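Local atomic coordinates of structure-specific endonuclease subunit SLX4 (Thielavia terrestris, PDB entry 6SEI), a protein that probably serves as the regulatory subunit of the SLX1-SLX4 endonuclease that resolves branched DNA during repair and recombination, represented here by its C-terminal helical domain. Residues His42-Leu46 and Met47-Ile51; Thr57-Asn61 and Ser62-Asp66. All coordinates share one frame; numbering follows the deposited sequence.

Contact 1: residues His42-Leu46 and Met47-Ile51; sequences HEKML and MYDPI
A Schellman motif ends the short helix 41-46, with Asp-49 and Tyr-48 folding their backbone N-H groups back onto the carbonyls of Lys-44 and Met-45. Tyr-48 is the C-prime residue: its positive phi of 61° turns the chain back over the helix end. Asp-49 N donates to Lys-44 O at 2.8 Å, and inside that loop Tyr-48 N donates to Met-45 O at 2.9 Å. Met-47 N still makes the last helical bond, to Glu-43 O at 3.2 Å, and adds a weak second one to Lys-44 O.

The same two residues that close the outer backbone bond are also joined by their side chains. Lys-44 runs extended from CA to CD and then bends at chi3 (66°) and chi4 (59°), which folds its tip round to Asp-49. Its NZ meets Asp-49 OD2 at 2.8 Å in a salt bridge, approaching from above the carboxylate plane while the two side chains cross at about a right angle. Asp-49 OD1 forms a salt bridge with a basic side chain of another protein chain, probably SLX1, so the carboxylate is shared by at least two basic groups. Met-47, bent at chi3, curls back so that its CG and CE both lie against Glu-43 O.

On the apolar side Ile-51 reaches back with CD1, which lies 3.9 Å from Met-45 CG and touches Lys-44 CB as well. Met-45 and Ile-51 both pack on Leu-56 of helix 53-67 and on Val-88, and Met-45 also reaches Val-27 of helix 12-29. Ile-51 opens strand 51-52 and is hydrogen-bonded through its backbone to Cys-89 and Leu-91, so the turn delivers the chain directly into the small parallel sheet beside strand 90-91.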
loop_
_atom_site.group_PDB
_atom_site.type_symbol
_atom_site.label_atom_id
_atom_site.label_comp_id
_atom_site.label_asym_id
_atom_site.label_seq_id
_atom_site.Cartn_x
_atom_site.Cartn_y
_atom_site.Cartn_z
ATOM N N HIS B 42 21.075 11.094 41.249
ATOM C CA HIS B 42 21.616 10.303 40.150
ATOM C C HIS B 42 21.380 8.816 40.375
ATOM O O HIS B 42 21.014 8.089 39.445
ATOM C CB HIS B 42 23.108 10.595 39.988
ATOM C CG HIS B 42 23.737 9.924 38.806
ATOM N ND1 HIS B 42 25.091 9.678 38.728
ATOM C CD2 HIS B 42 23.203 9.456 37.653
ATOM C CE1 HIS B 42 25.363 9.082 37.580
ATOM N NE2 HIS B 42 24.235 8.937 36.909
ATOM N N GLU B 43 21.576 8.347 41.608
ATOM C CA GLU B 43 21.390 6.928 41.888
ATOM C C GLU B 43 19.914 6.551 41.911
ATOM O O GLU B 43 19.566 5.396 41.641
ATOM C CB GLU B 43 22.071 6.565 43.206
ATOM C CG GLU B 43 23.587 6.669 43.140
ATOM C CD GLU B 43 24.244 6.650 44.507
ATOM O OE1 GLU B 43 23.750 7.356 45.411
ATOM O OE2 GLU B 43 25.259 5.936 44.673
ATOM N N LYS B 44 19.035 7.505 42.225
ATOM C CA LYS B 44 17.606 7.238 42.110
ATOM C C LYS B 44 17.218 6.990 40.656
ATOM O O LYS B 44 16.442 6.074 40.359
ATOM C CB LYS B 44 16.802 8.399 42.699
ATOM C CG LYS B 44 16.875 8.486 44.217
ATOM C CD LYS B 44 15.977 9.582 44.765
ATOM C CE LYS B 44 14.510 9.262 44.531
ATOM N NZ LYS B 44 14.121 7.980 45.178
ATOM N N MET B 45 17.767 7.783 39.734
ATOM C CA MET B 45 17.459 7.597 38.321
ATOM C C MET B 45 18.005 6.273 37.807
ATOM O O MET B 45 17.311 5.552 37.082
ATOM C CB MET B 45 18.018 8.764 37.511
ATOM C CG MET B 45 17.460 10.104 37.941
ATOM S SD MET B 45 18.316 11.518 37.233
ATOM C CE MET B 45 17.633 12.840 38.229
ATOM N N LEU B 46 19.241 5.930 38.178
ATOM C CA LEU B 46 19.825 4.668 37.731
ATOM C C LEU B 46 19.013 3.470 38.205
ATOM O O LEU B 46 18.982 2.437 37.527
ATOM C CB LEU B 46 21.269 4.553 38.217
ATOM C CG LEU B 46 22.250 5.554 37.609
ATOM C CD1 LEU B 46 23.633 5.380 38.214
ATOM C CD2 LEU B 46 22.296 5.396 36.100
ATOM N N MET B 47 18.355 3.582 39.355
ATOM C CA MET B 47 17.516 2.512 39.878
ATOM C C MET B 47 16.055 2.661 39.474
ATOM O O MET B 47 15.204 1.937 40.002
ATOM C CB MET B 47 17.628 2.453 41.404
ATOM C CG MET B 47 19.034 2.182 41.913
ATOM S SD MET B 47 19.088 1.956 43.703
ATOM C CE MET B 47 18.677 3.609 44.258
ATOM N N TYR B 48 15.752 3.585 38.559
ATOM C CA TYR B 48 14.396 3.838 38.063
ATOM C C TYR B 48 13.436 4.275 39.168
ATOM O O TYR B 48 12.238 3.988 39.103
ATOM C CB TYR B 48 13.811 2.624 37.335
ATOM C CG TYR B 48 14.711 1.962 36.319
ATOM C CD1 TYR B 48 14.968 2.556 35.088
ATOM C CD2 TYR B 48 15.279 0.722 36.579
ATOM C CE1 TYR B 48 15.783 1.937 34.152
ATOM C CE2 TYR B 48 16.089 0.097 35.654
ATOM C CZ TYR B 48 16.341 0.704 34.446
ATOM O OH TYR B 48 17.154 0.068 33.536
ATOM N N ASP B 49 13.931 4.963 40.188
ATOM C CA ASP B 49 13.030 5.625 41.121
ATOM C C ASP B 49 12.198 6.647 40.353
ATOM O O ASP B 49 12.775 7.503 39.663
ATOM C CB ASP B 49 13.797 6.330 42.240
ATOM C CG ASP B 49 14.379 5.371 43.267
ATOM O OD1 ASP B 49 13.903 4.218 43.375
ATOM O OD2 ASP B 49 15.318 5.784 43.980
ATOM N N PRO B 50 10.867 6.587 40.409
ATOM C CA PRO B 50 10.062 7.665 39.816
ATOM C C PRO B 50 10.404 9.001 40.458
ATOM O O PRO B 50 10.317 9.166 41.677
ATOM C CB PRO B 50 8.619 7.240 40.115
ATOM C CG PRO B 50 8.690 5.767 40.279
ATOM C CD PRO B 50 10.025 5.493 40.923
ATOM N N ILE B 51 10.804 9.956 39.622
ATOM C CA ILE B 51 11.403 11.204 40.080
ATOM C C ILE B 51 10.300 12.225 40.332
ATOM O O ILE B 51 9.625 12.671 39.400
ATOM C CB ILE B 51 12.423 11.732 39.065
ATOM C CG1 ILE B 51 13.557 10.723 38.885
ATOM C CG2 ILE B 51 12.967 13.083 39.499
ATOM C CD1 ILE B 51 14.217 10.311 40.180
#

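Contact 2: residues Thr57-Asn61 and Ser62-Asp66. With CA (calcium ion), chain H.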
loop_
_atom_site.group_PDB
_atom_site.type_symbol
_atom_site.label_atom_id
_atom_site.label_comp_id
_atom_site.label_asym_id
_atom_site.label_seq_id
_atom_site.Cartn_x
_atom_site.Cartn_y
_atom_site.Cartn_z
ATOM N N THR B 57 13.617 19.525 41.185
ATOM C CA THR B 57 13.619 20.933 40.801
ATOM C C THR B 57 14.173 21.803 41.922
ATOM O O THR B 57 15.053 22.643 41.696
ATOM C CB THR B 57 12.204 21.375 40.428
ATOM O OG1 THR B 57 11.625 20.419 39.535
ATOM C CG2 THR B 57 12.222 22.744 39.763
ATOM N N ALA B 58 13.666 21.615 43.142
ATOM C CA ALA B 58 14.141 22.405 44.272
ATOM C C ALA B 58 15.614 22.134 44.555
ATOM O O ALA B 58 16.364 23.051 44.909
ATOM C CB ALA B 58 13.296 22.106 45.510
ATOM N N TRP B 59 16.047 20.882 44.388
ATOM C CA TRP B 59 17.432 20.522 44.682
ATOM C C TRP B 59 18.403 21.200 43.723
ATOM O O TRP B 59 19.492 21.619 44.130
ATOM C CB TRP B 59 17.592 19.003 44.627
ATOM C CG TRP B 59 18.969 18.516 44.948
ATOM C CD1 TRP B 59 19.526 18.390 46.187
ATOM C CD2 TRP B 59 19.964 18.073 44.014
ATOM N NE1 TRP B 59 20.808 17.901 46.084
ATOM C CE2 TRP B 59 21.101 17.699 44.761
ATOM C CE3 TRP B 59 20.006 17.961 42.621
ATOM C CZ2 TRP B 59 22.263 17.218 44.162
ATOM C CZ3 TRP B 59 21.164 17.484 42.027
ATOM C CH2 TRP B 59 22.275 17.114 42.798
ATOM N N LEU B 60 18.028 21.313 42.447
ATOM C CA LEU B 60 18.913 21.935 41.466
ATOM C C LEU B 60 19.071 23.430 41.717
ATOM O O LEU B 60 20.146 23.989 41.472
ATOM C CB LEU B 60 18.386 21.689 40.054
ATOM C CG LEU B 60 18.405 20.248 39.539
ATOM C CD1 LEU B 60 17.369 20.057 38.444
ATOM C CD2 LEU B 60 19.788 19.869 39.033
ATOM N N ASN B 61 18.025 24.089 42.203
ATOM C CA ASN B 61 18.059 25.523 42.450
ATOM C C ASN B 61 18.572 25.875 43.839
ATOM O O ASN B 61 18.619 27.061 44.181
ATOM C CB ASN B 61 16.665 26.125 42.247
ATOM C CG ASN B 61 16.153 25.940 40.836
ATOM O OD1 ASN B 61 16.901 26.085 39.869
ATOM N ND2 ASN B 61 14.870 25.614 40.709
ATOM N N SER B 62 18.952 24.882 44.644
ATOM C CA SER B 62 19.476 25.102 45.986
ATOM C C SER B 62 21.001 25.071 46.027
ATOM O O SER B 62 21.586 24.648 47.030
ATOM C CB SER B 62 18.902 24.067 46.955
ATOM O OG SER B 62 17.511 24.246 47.136
ATOM N N GLY B 63 21.654 25.504 44.954
ATOM C CA GLY B 63 23.103 25.557 44.882
ATOM C C GLY B 63 23.721 24.670 43.825
ATOM O O GLY B 63 24.900 24.859 43.495
ATOM N N GLN B 64 22.975 23.720 43.261
ATOM C CA GLN B 64 23.572 22.739 42.360
ATOM C C GLN B 64 23.927 23.356 41.013
ATOM O O GLN B 64 25.047 23.183 40.517
ATOM C CB GLN B 64 22.620 21.562 42.177
ATOM C CG GLN B 64 22.966 20.368 43.025
ATOM C CD GLN B 64 23.400 20.741 44.428
ATOM O OE1 GLN B 64 24.580 20.637 44.776
ATOM N NE2 GLN B 64 22.447 21.180 45.244
ATOM N N LEU B 65 22.977 24.060 40.392
ATOM C CA LEU B 65 23.261 24.712 39.118
ATOM C C LEU B 65 24.371 25.741 39.273
ATOM O O LEU B 65 25.251 25.853 38.412
ATOM C CB LEU B 65 21.992 25.365 38.568
ATOM C CG LEU B 65 20.836 24.417 38.243
ATOM C CD1 LEU B 65 19.558 25.190 37.968
ATOM C CD2 LEU B 65 21.194 23.529 37.063
ATOM N N ASP B 66 24.344 26.497 40.374
ATOM C CA ASP B 66 25.415 27.444 40.664
ATOM C C ASP B 66 26.751 26.729 40.819
ATOM O O ASP B 66 27.798 27.256 40.425
ATOM C CB ASP B 66 25.071 28.228 41.932
ATOM C CG ASP B 66 25.923 29.467 42.107
ATOM O OD1 ASP B 66 26.516 29.935 41.112
ATOM O OD2 ASP B 66 25.996 29.971 43.248
HETATM CA CA CA H . 27.737 31.920 39.987
HETATM O O HOH W 1 22.104 26.677 41.965
HETATM O O HOH W 2 26.664 32.474 41.994
#
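At Ser-62 to Gln-64 helix 53-67 widens into a pi-type turn and kinks, the short axes of 57-61 and 62-66 lying 56° apart; Leu-65 N bonds to Leu-60 O at 3.0 Å. Gly-63 has a positive phi of 117°, at which a side chain would crowd the carbonyl O of Ser-62, so glycine suits the place. Water 1 patches the broken turn, accepting from Asp-66 N at 2.8 Å and more weakly from Gly-63 N, and donating weakly to Leu-60 O.

Trp-59 and Gln-64 carry the side-chain contact. With CG anti to the backbone N (chi1 -179°), the Trp-59 indole comes to lie under Gln-64, which is bent at chi2 and lays CG over the six-membered ring, 3.4 Å from its centroid, in a CH-pi contact. The amide stacks nearly parallel to the indole, its NE2 lying above the five-membered ring and donating to Trp-59 O at 3.2 Å in an almost straight bond. Replacing Trp-59 by an alanine removes the face under Gln-64, which would probably leave that side chain freer to turn and Trp-41 without its ring neighbour. Ser-62 OG donates to Ala-58 O at 2.8 Å, while Leu-65 CG packs on Leu-60 CB at 4.1 Å.

Asp-66 OD1 binds the calcium ion at 2.6 Å, with water 2 and Asp-71 as further ligands. Side-chain donors and a water thus take up carbonyls and N-H groups around the kink, just ahead of the calcium site.

Overall arrangement
Contacts 1 and 2 follow one another along the chain, and both fall within the Slx4 family region. Their centres are about 17 Å apart on opposite sides of the chain's centre, and their nearest atoms, about 6 Å apart, do not touch. Helix 53-67 links them: its Leu-56 receives side chains of contact 1, and its later turns form contact 2. Helix 12-29 packs on both. Their surroundings differ: 42-51 is largely buried and faces another protein chain, whereas 57-66 meets no other chain of the assembly and holds a calcium ligand. A zinc ion lies about 10 Å from the side chain of Glu-43.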